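Local coordinates for protein 3,4-dihydroxy-2-butanone 4-phosphate synthase (Acinetobacter baumannii, PDB 6MNZ) that probably catalyses the conversion of D-ribulose 5-phosphate to formate and 3,4-dihydroxy-2-butanone 4-phosphate, a step of riboflavin biosynthesis that depends on magnesium or manganese, at residues 21-32 with 140-150; 55-65 with 127-135. All coordinates share one frame; numbering follows the deposited sequence.

Contact 1: residues 21-32 with 140-150; sequences LMDDEDRENEGD and RAGHTEAGCDL. With SO4 (sulfate ion), chain C.
H143, in the first turn of helix 143-153, reaches into the loop joining strands 19-22 and 31-36, making a buried, mostly polar contact that closes round a sulfate ion. Its NE2 donates to E30 O at 3.0 Å, the oxygen almost in the ring plane but NE2 above the carbonyl plane, while ND1 donates to sulfate O2 at 2.8 Å. Those two bonds fix the rotation of the ring, and the D32 carboxylate lies stacked over one face, the planes only 5° apart.

R27 reaches the anion roughly at right angles to the imidazole. Its CG stands anti to the backbone N (chi1 -177°) and the chain runs extended to NE, which carries the guanidinium to the sulfate: NH1 bonds O2 at 3.0 Å and NH2 bonds O4 at 3.2 Å. A141 O and G142 CA cover one face of that group. At the guanidinium edge, in plane, D23 OD2 accepts a weak hydrogen bond from R27 NH1 as part of a salt bridge; the D23 carboxylate also takes the backbone N-H groups of E28 and E30. E28 OE1 adds a further salt bridge to R27 NH1.

At the helix start, H143 N donates to sulfate O2, and sulfate O1 accepts from T144 N (2.7 Å) and T144 OG1; the helix end would probably favour an anion here. R140 is nearby, but its modelled position against the sulfate is doubtful. Farther along the helix, L21 CD1 packs on A146 CB and meets L150 CD2 tip to tip.

Sulfate probably came from the crystallisation liquor, but R27, E28, D32 and 140-144 are the residues predicted to bind D-ribulose 5-phosphate. E28 and H143 are also predicted metal ligands, consistent with the active site of a DHBP synthase.

Contact 2: residues 55-65 with 127-135; sequences LVCLTLSRERC and IFPLMAQPG
L130 O takes the N-H of L60 at 2.7 Å, almost straight at 178°, and also receives a CA-H...O contact from T59 CA. On the facing strand, L58 O is held in the same double fashion, by L130 N at 2.8 Å and by P129 CA. With L58 N to F128 O and A132 N to L60 O, these bonds pair strands 57-60 and 127-131 in parallel. P129 fits without loss, since the pairing draws on its neighbours F128 and L130.

Side chains divide between the two faces. On one, L130 CD1 lies 3.6 Å from C57 CB, and C57 SG rests near F128 CB; V56 O sits in the plane of the F128 ring, at its edge. On the other, L60 CD1 runs alongside P129 CB, and L58 CB meets I127 CG2. With chi1 near trans (-163°), M131 brings its chain against the first turn of helix 62-68: CG lies 3.6 Å from R62 CG and 3.7 Å from C65 SG. A water joins R62 N to A132 O, the latter link weak. S61 OG caps the helix by accepting from R64 N.

Strand 127-131 is outermost in its sheet within the chain. On its far side strand 57-60 pairs antiparallel with strand 160-164; helix 101-112 covers L58 and I127, and helix 143-153 covers T59 and L130.

Both contacts belong to the synthase part of the chain and to one mixed sheet, but they join it differently. Contact 2 is strand against strand at the sheet's outermost strand, as counted within the chain, with backbone bonds and apolar side chains, buried along the middle and exposed at its two ends. Contact 1 sets a helix start against a loop between two more strands, deeper in the chain, and relies on charged groups round an anion. Contact 2 is nested in the chain loop that contact 1 closes, and strand 127-131 leads into helix 143-153. There they meet: E145 OE2 probably bonds Q133 N at 3.1 Å, and T144 OG1 packs on L130 CD1.

Contact 1: residues 21-32 with 140-150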
loop_
_atom_site.group_PDB
_atom_site.type_symbol
_atom_site.label_atom_id
_atom_site.label_comp_id
_atom_site.label_asym_id
_atom_site.label_seq_id
_atom_site.Cartn_x
_atom_site.Cartn_y
_atom_site.Cartn_z
ATOM N N LEU A 21 -24.928 16.725 3.560
ATOM C CA LEU A 21 -24.513 15.334 3.429
ATOM C C LEU A 21 -23.689 14.959 4.650
ATOM O O LEU A 21 -22.659 15.584 4.926
ATOM C CB LEU A 21 -23.707 15.115 2.147
ATOM C CG LEU A 21 -24.488 14.577 0.945
ATOM C CD1 LEU A 21 -23.612 14.575 -0.300
ATOM C CD2 LEU A 21 -25.027 13.178 1.215
ATOM N N MET A 22 -24.102 13.898 5.333
ATOM C CA MET A 22 -23.344 13.338 6.439
ATOM C C MET A 22 -22.598 12.099 5.967
ATOM O O MET A 22 -23.146 11.276 5.227
ATOM C CB MET A 22 -24.262 12.973 7.605
ATOM C CG MET A 22 -25.009 14.150 8.196
ATOM S SD MET A 22 -26.031 13.682 9.609
ATOM C CE MET A 22 -27.565 13.263 8.792
ATOM N N ASP A 23 -21.383 11.926 6.474
ATOM C CA ASP A 23 -20.675 10.668 6.328
ATOM C C ASP A 23 -20.952 9.776 7.534
ATOM O O ASP A 23 -21.716 10.124 8.437
ATOM C CB ASP A 23 -19.179 10.921 6.160
ATOM C CG ASP A 23 -18.526 11.409 7.437
ATOM O OD1 ASP A 23 -19.231 12.041 8.256
ATOM O OD2 ASP A 23 -17.413 10.928 7.737
ATOM N N ASP A 24 -20.392 8.569 7.505
ATOM C CA ASP A 24 -20.651 7.593 8.553
ATOM C C ASP A 24 -20.327 8.183 9.918
ATOM O O ASP A 24 -19.347 8.914 10.083
ATOM C CB ASP A 24 -19.829 6.326 8.311
ATOM C CG ASP A 24 -20.453 5.422 7.269
ATOM O OD1 ASP A 24 -21.305 5.907 6.497
ATOM O OD2 ASP A 24 -20.128 4.219 7.246
ATOM N N GLU A 25 -21.180 7.883 10.899
ATOM C CA GLU A 25 -21.013 8.460 12.226
ATOM C C GLU A 25 -19.647 8.134 12.811
ATOM O O GLU A 25 -19.181 8.847 13.707
ATOM C CB GLU A 25 -22.126 7.951 13.149
ATOM C CG GLU A 25 -21.949 8.274 14.628
ATOM C CD GLU A 25 -22.859 7.444 15.513
ATOM O OE1 GLU A 25 -22.338 6.669 16.343
ATOM O OE2 GLU A 25 -24.096 7.551 15.365
ATOM N N ASP A 26 -18.977 7.101 12.303
ATOM C CA ASP A 26 -17.685 6.689 12.827
ATOM C C ASP A 26 -16.515 7.052 11.917
ATOM O O ASP A 26 -15.424 6.500 12.102
ATOM C CB ASP A 26 -17.690 5.178 13.084
ATOM C CG ASP A 26 -17.975 4.370 11.829
ATOM O OD1 ASP A 26 -18.896 4.759 11.082
ATOM O OD2 ASP A 26 -17.495 3.219 11.751
ATOM N N ARG A 27 -16.747 7.797 10.832
ATOM C CA ARG A 27 -15.625 8.190 9.984
ATOM C C ARG A 27 -15.105 9.604 10.221
ATOM O O ARG A 27 -14.182 9.789 11.022
ATOM C CB ARG A 27 -16.026 8.048 8.512
ATOM C CG ARG A 27 -14.910 8.349 7.527
ATOM C CD ARG A 27 -15.417 8.316 6.093
ATOM N NE ARG A 27 -14.424 8.814 5.146
ATOM C CZ ARG A 27 -14.249 10.097 4.841
ATOM N NH1 ARG A 27 -15.042 11.028 5.358
ATOM N NH2 ARG A 27 -13.296 10.444 3.987
ATOM N N GLU A 28 -15.920 10.586 9.850
ATOM C CA GLU A 28 -15.733 11.975 10.249
ATOM C C GLU A 28 -16.882 12.479 11.095
ATOM O O GLU A 28 -16.666 13.249 12.033
ATOM C CB GLU A 28 -15.601 12.892 9.023
ATOM C CG GLU A 28 -14.332 12.728 8.201
ATOM C CD GLU A 28 -14.272 13.713 7.044
ATOM O OE1 GLU A 28 -13.231 13.773 6.358
ATOM O OE2 GLU A 28 -15.279 14.413 6.806
ATOM N N ASN A 29 -18.104 12.040 10.794
ATOM C CA ASN A 29 -19.277 12.382 11.590
ATOM C C ASN A 29 -19.561 13.882 11.503
ATOM O O ASN A 29 -19.776 14.555 12.511
ATOM C CB ASN A 29 -19.088 11.935 13.040
ATOM C CG ASN A 29 -20.381 11.921 13.816
ATOM O OD1 ASN A 29 -21.462 11.807 13.241
ATOM N ND2 ASN A 29 -20.284 12.162 15.115
ATOM N N GLU A 30 -19.604 14.389 10.275
ATOM C CA GLU A 30 -19.809 15.804 10.017
ATOM C C GLU A 30 -20.872 15.971 8.943
ATOM O O GLU A 30 -21.018 15.133 8.051
ATOM C CB GLU A 30 -18.503 16.484 9.585
ATOM C CG GLU A 30 -17.449 16.548 10.683
ATOM C CD GLU A 30 -16.160 17.211 10.228
ATOM O OE1 GLU A 30 -15.973 17.385 9.005
ATOM O OE2 GLU A 30 -15.294 17.473 11.089
ATOM N N GLY A 31 -21.476 17.157 8.928
ATOM C CA GLY A 31 -22.392 17.557 7.875
ATOM C C GLY A 31 -21.780 18.664 7.032
ATOM O O GLY A 31 -21.136 19.573 7.559
ATOM N N ASP A 32 -21.874 18.493 5.718
ATOM C CA ASP A 32 -21.422 19.487 4.756
ATOM C C ASP A 32 -22.617 19.977 3.955
ATOM O O ASP A 32 -23.311 19.174 3.323
ATOM C CB ASP A 32 -20.365 18.908 3.813
ATOM C CG ASP A 32 -19.062 18.602 4.514
ATOM O OD1 ASP A 32 -19.095 18.264 5.715
ATOM O OD2 ASP A 32 -18.028 18.531 3.820
ATOM N N ARG A 140 -14.182 5.182 -1.662
ATOM C CA ARG A 140 -14.036 6.092 -0.533
ATOM C C ARG A 140 -15.372 6.771 -0.268
ATOM O O ARG A 140 -15.867 7.525 -1.114
ATOM C CB ARG A 140 -12.950 7.134 -0.800
ATOM C CG ARG A 140 -12.467 7.833 0.458
ATOM C CD ARG A 140 -11.595 9.038 0.137
ATOM N NE ARG A 140 -12.278 10.296 0.428
ATOM C CZ ARG A 140 -11.686 11.382 0.918
ATOM N NH1 ARG A 140 -10.363 11.443 0.983
ATOM N NH2 ARG A 140 -12.393 12.494 1.073
ATOM N N ALA A 141 -15.880 6.611 0.950
ATOM C CA ALA A 141 -17.147 7.219 1.352
ATOM C C ALA A 141 -16.928 8.560 2.048
ATOM O O ALA A 141 -17.451 8.814 3.131
ATOM C CB ALA A 141 -17.915 6.257 2.249
ATOM N N GLY A 142 -16.221 9.467 1.370
ATOM C CA GLY A 142 -16.015 10.809 1.861
ATOM C C GLY A 142 -16.960 11.815 1.228
ATOM O O GLY A 142 -17.480 11.602 0.135
ATOM N N HIS A 143 -17.044 12.991 1.857
ATOM C CA HIS A 143 -17.813 14.085 1.275
ATOM C C HIS A 143 -17.269 14.483 -0.090
ATOM O O HIS A 143 -18.009 15.025 -0.918
ATOM C CB HIS A 143 -17.804 15.296 2.211
ATOM C CG HIS A 143 -18.304 15.001 3.590
ATOM N ND1 HIS A 143 -17.469 14.599 4.610
ATOM C CD2 HIS A 143 -19.522 15.189 4.153
ATOM C CE1 HIS A 143 -18.168 14.476 5.724
ATOM N NE2 HIS A 143 -19.400 14.890 5.489
ATOM N N THR A 144 -15.959 14.334 -0.296
ATOM C CA THR A 144 -15.358 14.676 -1.581
ATOM C C THR A 144 -15.979 13.859 -2.707
ATOM O O THR A 144 -16.483 14.410 -3.691
ATOM C CB THR A 144 -13.846 14.449 -1.518
ATOM O OG1 THR A 144 -13.283 15.276 -0.492
ATOM C CG2 THR A 144 -13.188 14.774 -2.859
ATOM N N GLU A 145 -15.887 12.532 -2.607
ATOM C CA GLU A 145 -16.518 11.668 -3.596
ATOM C C GLU A 145 -18.024 11.875 -3.632
ATOM O O GLU A 145 -18.625 11.872 -4.714
ATOM C CB GLU A 145 -16.189 10.205 -3.293
ATOM C CG GLU A 145 -14.741 9.823 -3.560
ATOM C CD GLU A 145 -13.785 10.376 -2.520
ATOM O OE1 GLU A 145 -14.121 10.329 -1.318
ATOM O OE2 GLU A 145 -12.647 10.732 -2.890
ATOM N N ALA A 146 -18.626 12.210 -2.489
ATOM C CA ALA A 146 -20.077 12.329 -2.426
ATOM C C ALA A 146 -20.556 13.581 -3.145
ATOM O O ALA A 146 -21.551 13.542 -3.878
ATOM C CB ALA A 146 -20.539 12.334 -0.970
ATOM N N GLY A 147 -19.827 14.688 -2.996
ATOM C CA GLY A 147 -20.182 15.895 -3.721
ATOM C C GLY A 147 -20.132 15.709 -5.224
ATOM O O GLY A 147 -21.049 16.117 -5.940
ATOM N N CYS A 148 -19.098 15.023 -5.715
ATOM C CA CYS A 148 -18.977 14.789 -7.150
ATOM C C CYS A 148 -20.091 13.876 -7.647
ATOM O O CYS A 148 -20.782 14.194 -8.621
ATOM C CB CYS A 148 -17.606 14.190 -7.468
ATOM S SG CYS A 148 -16.226 15.334 -7.250
ATOM N N ASP A 149 -20.217 12.690 -7.047
ATOM C CA ASP A 149 -21.199 11.725 -7.526
ATOM C C ASP A 149 -22.613 12.284 -7.452
ATOM O O ASP A 149 -23.397 12.114 -8.394
ATOM C CB ASP A 149 -21.100 10.431 -6.720
ATOM C CG ASP A 149 -19.812 9.680 -6.981
ATOM O OD1 ASP A 149 -19.201 9.896 -8.049
ATOM O OD2 ASP A 149 -19.403 8.883 -6.113
ATOM N N LEU A 150 -22.898 13.098 -6.434
ATOM C CA LEU A 150 -24.205 13.737 -6.341
ATOM C C LEU A 150 -24.425 14.696 -7.503
ATOM O O LEU A 150 -25.459 14.645 -8.180
ATOM C CB LEU A 150 -24.335 14.467 -5.005
ATOM C CG LEU A 150 -25.761 14.638 -4.481
ATOM C CD1 LEU A 150 -26.376 13.289 -4.138
ATOM C CD2 LEU A 150 -25.775 15.560 -3.271
HETATM S S SO4 C . -13.892 14.070 2.957
HETATM O O1 SO4 C . -14.124 13.636 1.582
HETATM O O2 SO4 C . -15.006 13.641 3.794
HETATM O O3 SO4 C . -13.791 15.525 2.986
HETATM O O4 SO4 C . -12.659 13.488 3.477
#

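Contact 2: residues 55-65 with 127-135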
loop_
_atom_site.group_PDB
_atom_site.type_symbol
_atom_site.label_atom_id
_atom_site.label_comp_id
_atom_site.label_asym_id
_atom_site.label_seq_id
_atom_site.Cartn_x
_atom_site.Cartn_y
_atom_site.Cartn_z
ATOM N N LEU A 55 -14.366 25.046 5.992
ATOM C CA LEU A 55 -13.610 25.317 4.778
ATOM C C LEU A 55 -14.506 25.111 3.562
ATOM O O LEU A 55 -14.985 23.998 3.318
ATOM C CB LEU A 55 -12.388 24.407 4.699
ATOM C CG LEU A 55 -11.066 24.965 5.224
ATOM C CD1 LEU A 55 -10.004 23.866 5.246
ATOM C CD2 LEU A 55 -10.604 26.140 4.384
ATOM N N VAL A 56 -14.640 26.152 2.744
ATOM C CA VAL A 56 -15.256 26.008 1.430
ATOM C C VAL A 56 -14.285 25.290 0.503
ATOM O O VAL A 56 -13.175 25.772 0.250
ATOM C CB VAL A 56 -15.660 27.374 0.864
ATOM C CG1 VAL A 56 -16.084 27.245 -0.592
ATOM C CG2 VAL A 56 -16.778 27.976 1.702
ATOM N N CYS A 57 -14.727 24.170 -0.060
ATOM C CA CYS A 57 -13.900 23.341 -0.922
ATOM C C CYS A 57 -14.676 23.011 -2.189
ATOM O O CYS A 57 -15.869 23.306 -2.295
ATOM C CB CYS A 57 -13.463 22.060 -0.203
ATOM S SG CYS A 57 -12.354 22.354 1.197
ATOM N N LEU A 58 -13.933 22.610 -3.221
ATOM C CA LEU A 58 -14.475 22.403 -4.564
ATOM C C LEU A 58 -14.078 21.002 -5.022
ATOM O O LEU A 58 -12.912 20.758 -5.342
ATOM C CB LEU A 58 -13.970 23.463 -5.538
ATOM C CG LEU A 58 -14.234 23.130 -7.009
ATOM C CD1 LEU A 58 -15.713 22.904 -7.249
ATOM C CD2 LEU A 58 -13.678 24.198 -7.939
ATOM N N THR A 59 -15.005 20.057 -4.923
ATOM C CA THR A 59 -14.714 18.684 -5.309
ATOM C C THR A 59 -14.608 18.574 -6.827
ATOM O O THR A 59 -15.405 19.172 -7.556
ATOM C CB THR A 59 -15.803 17.757 -4.777
ATOM O OG1 THR A 59 -17.050 18.064 -5.415
ATOM C CG2 THR A 59 -15.953 17.931 -3.269
ATOM N N LEU A 60 -13.505 17.987 -7.296
ATOM C CA LEU A 60 -13.261 17.768 -8.714
ATOM C C LEU A 60 -13.017 16.287 -8.968
ATOM O O LEU A 60 -12.348 15.610 -8.180
ATOM C CB LEU A 60 -12.046 18.557 -9.233
ATOM C CG LEU A 60 -12.211 20.045 -9.535
ATOM C CD1 LEU A 60 -12.549 20.747 -8.270
ATOM C CD2 LEU A 60 -10.946 20.670 -10.138
ATOM N N SER A 61 -13.278 15.893 -10.210
ATOM C CA SER A 61 -12.833 14.603 -10.707
ATOM C C SER A 61 -11.352 14.643 -11.072
ATOM O O SER A 61 -10.781 15.697 -11.366
ATOM C CB SER A 61 -13.659 14.189 -11.923
ATOM O OG SER A 61 -13.357 15.007 -13.040
ATOM N N ARG A 62 -10.754 13.451 -11.136
ATOM C CA ARG A 62 -9.367 13.332 -11.573
ATOM C C ARG A 62 -9.202 13.764 -13.023
ATOM O O ARG A 62 -8.244 14.469 -13.363
ATOM C CB ARG A 62 -8.889 11.893 -11.387
ATOM C CG ARG A 62 -8.735 11.487 -9.934
ATOM C CD ARG A 62 -8.215 10.064 -9.795
ATOM N NE ARG A 62 -6.940 9.873 -10.480
ATOM C CZ ARG A 62 -6.115 8.853 -10.258
ATOM N NH1 ARG A 62 -6.362 7.994 -9.276
ATOM N NH2 ARG A 62 -4.986 8.754 -10.948
ATOM N N GLU A 63 -10.160 13.410 -13.881
ATOM C CA GLU A 63 -10.174 13.945 -15.237
ATOM C C GLU A 63 -10.126 15.466 -15.214
ATOM O O GLU A 63 -9.272 16.086 -15.857
ATOM C CB GLU A 63 -11.416 13.457 -15.984
ATOM C CG GLU A 63 -11.520 11.944 -16.110
ATOM C CD GLU A 63 -12.193 11.306 -14.910
ATOM O OE1 GLU A 63 -11.478 11.020 -13.925
ATOM O OE2 GLU A 63 -13.440 11.356 -14.843
ATOM N N ARG A 64 -10.996 16.083 -14.414
ATOM C CA ARG A 64 -11.034 17.539 -14.352
ATOM C C ARG A 64 -9.736 18.106 -13.793
ATOM O O ARG A 64 -9.357 19.232 -14.134
ATOM C CB ARG A 64 -12.228 17.981 -13.505
ATOM C CG ARG A 64 -12.256 19.457 -13.165
ATOM C CD ARG A 64 -12.455 20.329 -14.386
ATOM N NE ARG A 64 -13.767 20.142 -14.996
ATOM C CZ ARG A 64 -14.200 20.822 -16.052
ATOM N NH1 ARG A 64 -13.467 21.810 -16.553
ATOM N NH2 ARG A 64 -15.299 20.434 -16.688
ATOM N N CYS A 65 -9.098 17.392 -12.863
ATOM C CA CYS A 65 -7.823 17.849 -12.319
ATOM C C CYS A 65 -6.713 17.760 -13.360
ATOM O O CYS A 65 -5.955 18.720 -13.548
ATOM C CB CYS A 65 -7.460 17.030 -11.081
ATOM S SG CYS A 65 -8.364 17.502 -9.580
ATOM N N ILE A 127 -9.546 29.085 -2.956
ATOM C CA ILE A 127 -10.440 27.947 -3.118
ATOM C C ILE A 127 -9.603 26.679 -3.060
ATOM O O ILE A 127 -8.459 26.659 -3.529
ATOM C CB ILE A 127 -11.224 28.031 -4.444
ATOM C CG1 ILE A 127 -12.321 29.098 -4.352
ATOM C CG2 ILE A 127 -11.815 26.674 -4.817
ATOM C CD1 ILE A 127 -13.366 28.833 -3.286
ATOM N N PHE A 128 -10.156 25.637 -2.441
ATOM C CA PHE A 128 -9.394 24.459 -2.026
ATOM C C PHE A 128 -9.988 23.236 -2.707
ATOM O O PHE A 128 -10.881 22.578 -2.151
ATOM C CB PHE A 128 -9.412 24.305 -0.508
ATOM C CG PHE A 128 -8.782 25.450 0.218
ATOM C CD1 PHE A 128 -7.406 25.509 0.358
ATOM C CD2 PHE A 128 -9.526 26.577 0.520
ATOM C CE1 PHE A 128 -6.798 26.621 0.890
ATOM C CE2 PHE A 128 -8.927 27.687 1.074
ATOM C CZ PHE A 128 -7.564 27.697 1.288
ATOM N N PRO A 129 -9.568 22.926 -3.932
ATOM C CA PRO A 129 -10.175 21.797 -4.643
ATOM C C PRO A 129 -9.769 20.474 -4.020
ATOM O O PRO A 129 -8.716 20.353 -3.389
ATOM C CB PRO A 129 -9.631 21.932 -6.072
ATOM C CG PRO A 129 -9.099 23.335 -6.170
ATOM C CD PRO A 129 -8.633 23.678 -4.789
ATOM N N LEU A 130 -10.646 19.485 -4.173
ATOM C CA LEU A 130 -10.426 18.148 -3.642
ATOM C C LEU A 130 -10.633 17.133 -4.755
ATOM O O LEU A 130 -11.598 17.233 -5.519
ATOM C CB LEU A 130 -11.370 17.857 -2.474
ATOM C CG LEU A 130 -11.412 18.931 -1.387
ATOM C CD1 LEU A 130 -12.474 18.611 -0.350
ATOM C CD2 LEU A 130 -10.054 19.064 -0.730
ATOM N N MET A 131 -9.678 16.219 -4.898
ATOM C CA MET A 131 -9.687 15.231 -5.973
ATOM C C MET A 131 -10.357 13.962 -5.460
ATOM O O MET A 131 -9.799 13.254 -4.614
ATOM C CB MET A 131 -8.262 14.952 -6.444
ATOM C CG MET A 131 -8.160 14.260 -7.790
ATOM S SD MET A 131 -6.451 13.886 -8.245
ATOM C CE MET A 131 -6.203 12.338 -7.374
ATOM N N ALA A 132 -11.548 13.671 -5.974
ATOM C CA ALA A 132 -12.210 12.411 -5.678
ATOM C C ALA A 132 -11.475 11.249 -6.342
ATOM O O ALA A 132 -10.707 11.422 -7.293
ATOM C CB ALA A 132 -13.666 12.452 -6.141
ATOM N N GLN A 133 -11.648 10.064 -5.766
ATOM C CA GLN A 133 -11.114 8.849 -6.354
ATOM C C GLN A 133 -11.986 8.388 -7.518
ATOM O O GLN A 133 -13.110 8.870 -7.689
ATOM C CB GLN A 133 -11.023 7.749 -5.303
ATOM C CG GLN A 133 -10.022 8.028 -4.199
ATOM C CD GLN A 133 -8.608 8.187 -4.719
ATOM O OE1 GLN A 133 -7.974 7.214 -5.128
ATOM N NE2 GLN A 133 -8.074 9.398 -4.615
ATOM N N PRO A 134 -11.410 7.619 -8.448
ATOM C CA PRO A 134 -12.094 7.400 -9.736
ATOM C C PRO A 134 -13.525 6.908 -9.592
ATOM O O PRO A 134 -14.446 7.501 -10.169
ATOM C CB PRO A 134 -11.199 6.361 -10.426
ATOM C CG PRO A 134 -9.846 6.584 -9.851
ATOM C CD PRO A 134 -10.058 7.027 -8.426
ATOM N N GLY A 135 -13.736 5.829 -8.846
ATOM C CA GLY A 135 -15.058 5.256 -8.725
ATOM C C GLY A 135 -16.009 6.023 -7.841
ATOM O O GLY A 135 -17.133 5.568 -7.608
HETATM O O HOH W 1 -12.242 11.554 -9.258
#